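PDB 4Y9J: protein ACDH-11, isoform b from Caenorhabditis elegans, which belongs to the acyl-CoA dehydrogenase family of flavoproteins and binds flavin-adenine dinucleotide within a four-chain assembly. Local coordinates for residues Asp485-Ala498 and Ile555-Ile568. Sequence-based numbering, arbitrary orientation.
Sequences DEKLKKSKEAVESA and IEVAYRYCCEQPLI
Lys487 crosses from helix 486-498 to Tyr559 and Glu556 on helix 555-563. CB lies above the Tyr559 ring plane but beyond the ring's outline, 3.8 Å from Tyr559 CD1, and CG and CD pass over that face, off its centre, while Lys487 O meets the edge near CD1. CD and CE then approach the Glu556 carboxylate, where Lys487 NZ forms a salt bridge with Glu556 OE2 at 2.6 Å. The reach comes from a chain extended beyond CG, after a first torsion (chi1 -75°) that leaves CG anti to the carbonyl carbon. Glu556 OE2 receives the ammonium on its syn lone pair, while Glu556 OE1 accepts Arg560 NE on its anti lone pair, almost straight at 170°. One carboxylate thus joins two cations, which probably favours its charged form and fixes its rotation.

A turn further on, Ser491 is a knob in a hole made by Ala558, Tyr559, Cys562 and Cys563. Its OG donates to Lys487 O at 2.7 Å, from the opposite face of that carbonyl to Ser491 N, so the hydroxyl is satisfied within its own helix while it packs against Tyr559 CA. Such small side chains suit the 8.6 Å approach of the axes, inclined at 32°. Apolar contacts flank the knob: Leu488 CG meets Ile555 CG2 at 3.9 Å, Val495 CG2 touches both Cys562 SG and Leu567 CD1, and Ala498 CB rests on Ile568 CG2 at 3.7 Å.

Together these contacts join helices 486-512 and 552-563 of the all-helical C-terminal region. Helix 466-478 packs on Val495, and helix 524-545 touches Ser491 and Ile568. Helix 552-563 also lies against helix 352-383 through Tyr561, while Arg560 makes a salt bridge with Asp583 of the second subunit.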
ATOM      1  N   ASP B 485     -44.815  17.051  39.533  1.00 85.06           N
ATOM      2  CA  ASP B 485     -44.060  15.771  39.449  1.00 81.77           C
ATOM      3  C   ASP B 485     -42.910  15.808  40.453  1.00 78.29           C
ATOM      4  O   ASP B 485     -42.047  16.684  40.371  1.00 76.14           O
ATOM      5  CB  ASP B 485     -43.487  15.549  38.054  1.00 82.08           C
ATOM      6  CG  ASP B 485     -42.909  14.155  37.871  1.00 82.99           C
ATOM      7  OD1 ASP B 485     -41.961  13.787  38.599  1.00 87.40           O
ATOM      8  OD2 ASP B 485     -43.378  13.434  36.969  1.00 84.73           O
ATOM      9  N   GLU B 486     -42.942  14.873  41.402  1.00 77.02           N
ATOM     10  CA  GLU B 486     -41.935  14.712  42.443  1.00 77.36           C
ATOM     11  C   GLU B 486     -40.477  14.621  41.954  1.00 73.64           C
ATOM     12  O   GLU B 486     -39.552  15.093  42.612  1.00 70.68           O
ATOM     13  CB  GLU B 486     -42.235  13.409  43.167  1.00 81.16           C
ATOM     14  CG  GLU B 486     -41.408  13.190  44.412  1.00 85.46           C
ATOM     15  CD  GLU B 486     -42.148  12.434  45.500  1.00 89.92           C
ATOM     16  OE1 GLU B 486     -43.259  12.872  45.922  1.00 96.73           O
ATOM     17  OE2 GLU B 486     -41.590  11.392  45.932  1.00 94.47           O
ATOM     18  N   LYS B 487     -40.288  13.955  40.833  1.00 73.53           N
ATOM     19  CA  LYS B 487     -38.934  13.792  40.258  1.00 71.42           C
ATOM     20  C   LYS B 487     -38.411  15.087  39.695  1.00 69.03           C
ATOM     21  O   LYS B 487     -37.247  15.391  39.846  1.00 66.34           O
ATOM     22  CB  LYS B 487     -38.917  12.711  39.191  1.00 74.02           C
ATOM     23  CG  LYS B 487     -38.966  11.326  39.798  1.00 76.13           C
ATOM     24  CD  LYS B 487     -39.119  10.242  38.752  1.00 77.80           C
ATOM     25  CE  LYS B 487     -39.073   8.870  39.414  1.00 81.88           C
ATOM     26  NZ  LYS B 487     -38.644   7.804  38.469  1.00 82.16           N
ATOM     27  N   LEU B 488     -39.302  15.887  39.108  1.00 69.96           N
ATOM     28  CA  LEU B 488     -38.894  17.165  38.577  1.00 67.10           C
ATOM     29  C   LEU B 488     -38.672  18.175  39.700  1.00 68.04           C
ATOM     30  O   LEU B 488     -37.773  19.002  39.618  1.00 64.22           O
ATOM     31  CB  LEU B 488     -39.909  17.628  37.566  1.00 69.68           C
ATOM     32  CG  LEU B 488     -40.048  16.664  36.385  1.00 69.93           C
ATOM     33  CD1 LEU B 488     -41.187  17.125  35.490  1.00 72.06           C
ATOM     34  CD2 LEU B 488     -38.745  16.574  35.576  1.00 66.88           C
ATOM     35  N   LYS B 489     -39.475  18.120  40.752  1.00 70.92           N
ATOM     36  CA  LYS B 489     -39.208  18.979  41.913  1.00 74.49           C
ATOM     37  C   LYS B 489     -37.815  18.693  42.447  1.00 71.40           C
ATOM     38  O   LYS B 489     -37.023  19.623  42.693  1.00 71.84           O
ATOM     39  CB  LYS B 489     -40.236  18.828  43.055  1.00 79.75           C
ATOM     40  CG  LYS B 489     -39.867  19.670  44.303  1.00 84.25           C
ATOM     41  CD  LYS B 489     -40.632  19.346  45.611  1.00 91.78           C
ATOM     42  CE  LYS B 489     -42.116  19.242  45.405  1.00 95.35           C
ATOM     43  NZ  LYS B 489     -42.794  19.094  46.717  1.00102.42           N
ATOM     44  N   LYS B 490     -37.503  17.407  42.615  1.00 71.03           N
ATOM     45  CA  LYS B 490     -36.199  17.043  43.144  1.00 70.94           C
ATOM     46  C   LYS B 490     -35.094  17.544  42.211  1.00 66.03           C
ATOM     47  O   LYS B 490     -34.046  18.031  42.658  1.00 65.43           O
ATOM     48  CB  LYS B 490     -36.085  15.534  43.293  1.00 74.04           C
ATOM     49  CG  LYS B 490     -36.691  14.985  44.565  1.00 80.65           C
ATOM     50  CD  LYS B 490     -36.186  13.566  44.842  1.00 86.44           C
ATOM     51  CE  LYS B 490     -37.187  12.508  44.397  1.00 89.13           C
ATOM     52  NZ  LYS B 490     -38.260  12.358  45.421  1.00 92.49           N
ATOM     53  N   SER B 491     -35.319  17.387  40.916  1.00 62.93           N
ATOM     54  CA  SER B 491     -34.358  17.820  39.928  1.00 60.17           C
ATOM     55  C   SER B 491     -34.090  19.311  40.006  1.00 60.92           C
ATOM     56  O   SER B 491     -32.925  19.735  40.018  1.00 58.45           O
ATOM     57  CB  SER B 491     -34.827  17.435  38.519  1.00 59.89           C
ATOM     58  OG  SER B 491     -35.014  16.023  38.399  1.00 59.46           O
ATOM     59  N   LYS B 492     -35.178  20.107  40.063  1.00 63.43           N
ATOM     60  CA  LYS B 492     -35.070  21.535  40.315  1.00 66.07           C
ATOM     61  C   LYS B 492     -34.271  21.874  41.566  1.00 64.04           C
ATOM     62  O   LYS B 492     -33.418  22.775  41.509  1.00 66.62           O
ATOM     63  CB  LYS B 492     -36.468  22.198  40.367  1.00 72.53           C
ATOM     64  CG  LYS B 492     -36.430  23.656  40.845  1.00 79.11           C
ATOM     65  CD  LYS B 492     -37.789  24.302  41.065  1.00 84.98           C
ATOM     66  CE  LYS B 492     -37.647  25.818  41.029  1.00 87.54           C
ATOM     67  NZ  LYS B 492     -38.451  26.493  42.070  1.00 93.40           N
ATOM     68  N   GLU B 493     -34.523  21.175  42.687  1.00 64.05           N
ATOM     69  CA  GLU B 493     -33.811  21.534  43.917  1.00 66.14           C
ATOM     70  C   GLU B 493     -32.331  21.168  43.795  1.00 62.36           C
ATOM     71  O   GLU B 493     -31.471  21.839  44.359  1.00 62.10           O
ATOM     72  CB  GLU B 493     -34.413  20.856  45.149  1.00 69.98           C
ATOM     73  CG  GLU B 493     -35.816  21.367  45.431  1.00 75.59           C
ATOM     74  CD  GLU B 493     -36.617  20.516  46.396  1.00 79.61           C
ATOM     75  OE1 GLU B 493     -36.148  19.458  46.830  1.00 82.20           O
ATOM     76  OE2 GLU B 493     -37.736  20.913  46.729  1.00 82.35           O
ATOM     77  N   ALA B 494     -32.030  20.122  43.042  1.00 61.44           N
ATOM     78  CA  ALA B 494     -30.611  19.750  42.773  1.00 57.93           C
ATOM     79  C   ALA B 494     -29.849  20.845  41.971  1.00 57.15           C
ATOM     80  O   ALA B 494     -28.734  21.270  42.327  1.00 55.24           O
ATOM     81  CB  ALA B 494     -30.570  18.427  42.067  1.00 55.58           C
ATOM     82  N   VAL B 495     -30.485  21.346  40.926  1.00 58.02           N
ATOM     83  CA  VAL B 495     -29.896  22.387  40.111  1.00 56.17           C
ATOM     84  C   VAL B 495     -29.713  23.694  40.933  1.00 58.92           C
ATOM     85  O   VAL B 495     -28.642  24.316  40.923  1.00 57.90           O
ATOM     86  CB  VAL B 495     -30.781  22.626  38.879  1.00 55.05           C
ATOM     87  CG1 VAL B 495     -30.271  23.828  38.116  1.00 56.12           C
ATOM     88  CG2 VAL B 495     -30.803  21.426  37.967  1.00 53.69           C
ATOM     89  N   GLU B 496     -30.746  24.102  41.673  1.00 64.29           N
ATOM     90  CA  GLU B 496     -30.632  25.314  42.537  1.00 66.58           C
ATOM     91  C   GLU B 496     -29.498  25.278  43.550  1.00 66.50           C
ATOM     92  O   GLU B 496     -28.793  26.292  43.817  1.00 70.72           O
ATOM     93  CB  GLU B 496     -31.939  25.625  43.248  1.00 71.36           C
ATOM     94  CG  GLU B 496     -32.911  26.285  42.294  1.00 73.64           C
ATOM     95  CD  GLU B 496     -34.293  26.409  42.852  1.00 79.13           C
ATOM     96  OE1 GLU B 496     -34.586  25.795  43.924  1.00 81.18           O
ATOM     97  OE2 GLU B 496     -35.069  27.156  42.228  1.00 80.96           O
ATOM     98  N   SER B 497     -29.372  24.103  44.129  1.00 63.66           N
ATOM     99  CA  SER B 497     -28.320  23.828  45.128  1.00 66.05           C
ATOM    100  C   SER B 497     -26.922  23.910  44.508  1.00 60.97           C
ATOM    101  O   SER B 497     -26.007  24.516  45.080  1.00 59.87           O
ATOM    102  CB  SER B 497     -28.496  22.435  45.699  1.00 66.59           C
ATOM    103  OG  SER B 497     -27.571  22.245  46.739  1.00 68.01           O
ATOM    104  N   ALA B 498     -26.788  23.323  43.331  1.00 57.76           N
ATOM    105  CA  ALA B 498     -25.505  23.329  42.640  1.00 55.50           C
ATOM    106  C   ALA B 498     -25.171  24.738  42.181  1.00 57.10           C
ATOM    107  O   ALA B 498     -24.035  25.182  42.295  1.00 56.50           O
ATOM    108  CB  ALA B 498     -25.518  22.362  41.475  1.00 54.67           C
ATOM    109  N   ILE B 555     -39.083  12.866  31.480  1.00 58.01           N
ATOM    110  CA  ILE B 555     -39.042  13.133  32.956  1.00 58.74           C
ATOM    111  C   ILE B 555     -37.947  12.309  33.646  1.00 58.49           C
ATOM    112  O   ILE B 555     -37.181  12.800  34.463  1.00 59.15           O
ATOM    113  CB  ILE B 555     -40.400  12.862  33.662  1.00 62.43           C
ATOM    114  CG1 ILE B 555     -41.454  13.879  33.235  1.00 63.16           C
ATOM    115  CG2 ILE B 555     -40.255  12.972  35.175  1.00 62.14           C
ATOM    116  CD1 ILE B 555     -42.890  13.452  33.460  1.00 68.81           C
ATOM    117  N   GLU B 556     -37.888  11.044  33.295  1.00 58.25           N
ATOM    118  CA  GLU B 556     -36.933  10.142  33.906  1.00 58.45           C
ATOM    119  C   GLU B 556     -35.481  10.549  33.582  1.00 54.53           C
ATOM    120  O   GLU B 556     -34.588  10.452  34.423  1.00 54.17           O
ATOM    121  CB  GLU B 556     -37.193   8.740  33.407  1.00 59.14           C
ATOM    122  CG  GLU B 556     -36.344   7.722  34.140  1.00 61.65           C
ATOM    123  CD  GLU B 556     -36.612   7.663  35.659  1.00 60.33           C
ATOM    124  OE1 GLU B 556     -35.702   7.156  36.409  1.00 56.97           O
ATOM    125  OE2 GLU B 556     -37.741   8.075  36.082  1.00 59.57           O
ATOM    126  N   VAL B 557     -35.267  11.029  32.363  1.00 51.33           N
ATOM    127  CA  VAL B 557     -33.946  11.507  31.940  1.00 48.82           C
ATOM    128  C   VAL B 557     -33.547  12.774  32.730  1.00 49.27           C
ATOM    129  O   VAL B 557     -32.413  12.895  33.186  1.00 46.44           O
ATOM    130  CB  VAL B 557     -33.941  11.808  30.437  1.00 48.44           C
ATOM    131  CG1 VAL B 557     -32.707  12.579  30.065  1.00 47.27           C
ATOM    132  CG2 VAL B 557     -33.969  10.531  29.629  1.00 48.71           C
ATOM    133  N   ALA B 558     -34.495  13.709  32.934  1.00 52.45           N
ATOM    134  CA  ALA B 558     -34.171  14.916  33.682  1.00 50.88           C
ATOM    135  C   ALA B 558     -33.824  14.568  35.110  1.00 52.10           C
ATOM    136  O   ALA B 558     -32.890  15.170  35.679  1.00 52.74           O
ATOM    137  CB  ALA B 558     -35.279  15.927  33.632  1.00 53.25           C
ATOM    138  N   TYR B 559     -34.596  13.645  35.703  1.00 51.61           N
ATOM    139  CA  TYR B 559     -34.335  13.212  37.042  1.00 53.02           C
ATOM    140  C   TYR B 559     -32.952  12.560  37.185  1.00 52.20           C
ATOM    141  O   TYR B 559     -32.173  12.917  38.086  1.00 51.71           O
ATOM    142  CB  TYR B 559     -35.455  12.274  37.548  1.00 55.82           C
ATOM    143  CG  TYR B 559     -35.074  11.636  38.825  1.00 56.38           C
ATOM    144  CD1 TYR B 559     -35.224  12.312  40.003  1.00 57.59           C
ATOM    145  CD2 TYR B 559     -34.431  10.396  38.856  1.00 56.95           C
ATOM    146  CE1 TYR B 559     -34.851  11.784  41.193  1.00 58.89           C
ATOM    147  CE2 TYR B 559     -34.044   9.852  40.077  1.00 58.67           C
ATOM    148  CZ  TYR B 559     -34.275  10.568  41.245  1.00 60.87           C
ATOM    149  OH  TYR B 559     -33.913  10.106  42.507  1.00 64.70           O
ATOM    150  N   ARG B 560     -32.646  11.621  36.299  1.00 51.10           N
ATOM    151  CA  ARG B 560     -31.326  10.926  36.347  1.00 49.12           C
ATOM    152  C   ARG B 560     -30.156  11.857  36.098  1.00 47.63           C
ATOM    153  O   ARG B 560     -29.129  11.798  36.783  1.00 48.92           O
ATOM    154  CB  ARG B 560     -31.309   9.763  35.385  1.00 47.72           C
ATOM    155  CG  ARG B 560     -32.345   8.718  35.742  1.00 49.73           C
ATOM    156  CD  ARG B 560     -32.182   7.529  34.850  1.00 48.43           C
ATOM    157  NE  ARG B 560     -33.213   6.514  35.029  1.00 50.04           N
ATOM    158  CZ  ARG B 560     -33.172   5.303  34.481  1.00 48.40           C
ATOM    159  NH1 ARG B 560     -32.129   4.944  33.805  1.00 47.43           N
ATOM    160  NH2 ARG B 560     -34.151   4.430  34.661  1.00 49.48           N
ATOM    161  N   TYR B 561     -30.328  12.783  35.172  1.00 46.29           N
ATOM    162  CA  TYR B 561     -29.245  13.710  34.862  1.00 46.83           C
ATOM    163  C   TYR B 561     -29.005  14.589  36.090  1.00 45.70           C
ATOM    164  O   TYR B 561     -27.866  14.862  36.434  1.00 45.20           O
ATOM    165  CB  TYR B 561     -29.606  14.593  33.636  1.00 44.53           C
ATOM    166  CG  TYR B 561     -28.439  15.397  33.131  1.00 44.94           C
ATOM    167  CD1 TYR B 561     -28.078  16.588  33.742  1.00 44.20           C
ATOM    168  CD2 TYR B 561     -27.694  14.962  32.033  1.00 42.45           C
ATOM    169  CE1 TYR B 561     -26.973  17.304  33.294  1.00 44.21           C
ATOM    170  CE2 TYR B 561     -26.584  15.663  31.592  1.00 42.63           C
ATOM    171  CZ  TYR B 561     -26.257  16.852  32.229  1.00 42.80           C
ATOM    172  OH  TYR B 561     -25.165  17.533  31.813  1.00 41.80           O
ATOM    173  N   CYS B 562     -30.071  15.043  36.724  1.00 48.50           N
ATOM    174  CA  CYS B 562     -29.917  16.034  37.761  1.00 50.55           C
ATOM    175  C   CYS B 562     -29.616  15.438  39.142  1.00 52.92           C
ATOM    176  O   CYS B 562     -28.959  16.068  39.967  1.00 57.77           O
ATOM    177  CB  CYS B 562     -31.167  16.893  37.869  1.00 54.23           C
ATOM    178  SG  CYS B 562     -31.368  18.009  36.479  1.00 54.39           S
ATOM    179  N   CYS B 563     -30.183  14.283  39.441  1.00 51.93           N
ATOM    180  CA  CYS B 563     -30.134  13.792  40.789  1.00 53.57           C
ATOM    181  C   CYS B 563     -29.180  12.640  40.954  1.00 51.57           C
ATOM    182  O   CYS B 563     -28.946  12.266  42.059  1.00 51.95           O
ATOM    183  CB  CYS B 563     -31.508  13.329  41.221  1.00 54.87           C
ATOM    184  SG  CYS B 563     -32.647  14.752  41.274  1.00 60.28           S
ATOM    185  N   GLU B 564     -28.764  12.010  39.871  1.00 50.79           N
ATOM    186  CA  GLU B 564     -27.945  10.745  39.958  1.00 50.73           C
ATOM    187  C   GLU B 564     -26.501  10.892  39.583  1.00 50.82           C
ATOM    188  O   GLU B 564     -25.747   9.913  39.617  1.00 50.93           O
ATOM    189  CB  GLU B 564     -28.550   9.611  39.122  1.00 49.34           C
ATOM    190  CG  GLU B 564     -29.874   9.121  39.701  1.00 50.88           C
ATOM    191  CD  GLU B 564     -30.512   7.954  38.968  1.00 50.16           C
ATOM    192  OE1 GLU B 564     -30.076   7.600  37.885  1.00 53.68           O
ATOM    193  OE2 GLU B 564     -31.504   7.390  39.489  1.00 57.99           O
ATOM    194  N   GLN B 565     -26.085  12.106  39.280  1.00 49.73           N
ATOM    195  CA  GLN B 565     -24.672  12.414  39.163  1.00 49.34           C
ATOM    196  C   GLN B 565     -24.459  13.756  39.834  1.00 54.24           C
ATOM    197  O   GLN B 565     -25.370  14.590  39.933  1.00 57.60           O
ATOM    198  CB  GLN B 565     -24.239  12.454  37.719  1.00 53.23           C
ATOM    199  CG  GLN B 565     -25.118  13.352  36.887  1.00 56.11           C
ATOM    200  CD  GLN B 565     -24.675  13.413  35.460  1.00 57.27           C
ATOM    201  OE1 GLN B 565     -23.714  12.677  35.034  1.00 60.86           O
ATOM    202  NE2 GLN B 565     -25.364  14.245  34.680  1.00 49.70           N
ATOM    203  N   PRO B 566     -23.273  13.995  40.321  1.00 56.89           N
ATOM    204  CA  PRO B 566     -23.079  15.301  40.873  1.00 58.92           C
ATOM    205  C   PRO B 566     -23.152  16.380  39.771  1.00 52.26           C
ATOM    206  O   PRO B 566     -22.599  16.241  38.711  1.00 47.69           O
ATOM    207  CB  PRO B 566     -21.686  15.194  41.521  1.00 61.99           C
ATOM    208  CG  PRO B 566     -21.004  14.099  40.795  1.00 63.46           C
ATOM    209  CD  PRO B 566     -22.102  13.116  40.514  1.00 62.52           C
ATOM    210  N   LEU B 567     -23.900  17.431  40.023  1.00 50.58           N
ATOM    211  CA  LEU B 567     -24.029  18.505  39.045  1.00 47.86           C
ATOM    212  C   LEU B 567     -22.869  19.411  39.266  1.00 48.01           C
ATOM    213  O   LEU B 567     -22.262  19.927  38.327  1.00 49.48           O
ATOM    214  CB  LEU B 567     -25.352  19.243  39.191  1.00 49.63           C
ATOM    215  CG  LEU B 567     -26.639  18.509  38.830  1.00 51.26           C
ATOM    216  CD1 LEU B 567     -27.864  19.393  39.174  1.00 53.90           C
ATOM    217  CD2 LEU B 567     -26.641  18.162  37.348  1.00 53.77           C
ATOM    218  N   ILE B 568     -22.453  19.499  40.516  1.00 48.75           N
ATOM    219  CA  ILE B 568     -21.256  20.242  40.846  1.00 49.56           C
ATOM    220  C   ILE B 568     -20.243  19.280  41.488  1.00 48.82           C
ATOM    221  O   ILE B 568     -20.609  18.489  42.292  1.00 51.17           O
ATOM    222  CB  ILE B 568     -21.559  21.458  41.723  1.00 49.40           C
ATOM    223  CG1 ILE B 568     -20.274  22.201  42.066  1.00 49.05           C
ATOM    224  CG2 ILE B 568     -22.357  21.092  42.987  1.00 51.47           C
ATOM    225  CD1 ILE B 568     -20.486  23.490  42.846  1.00 50.99           C
TER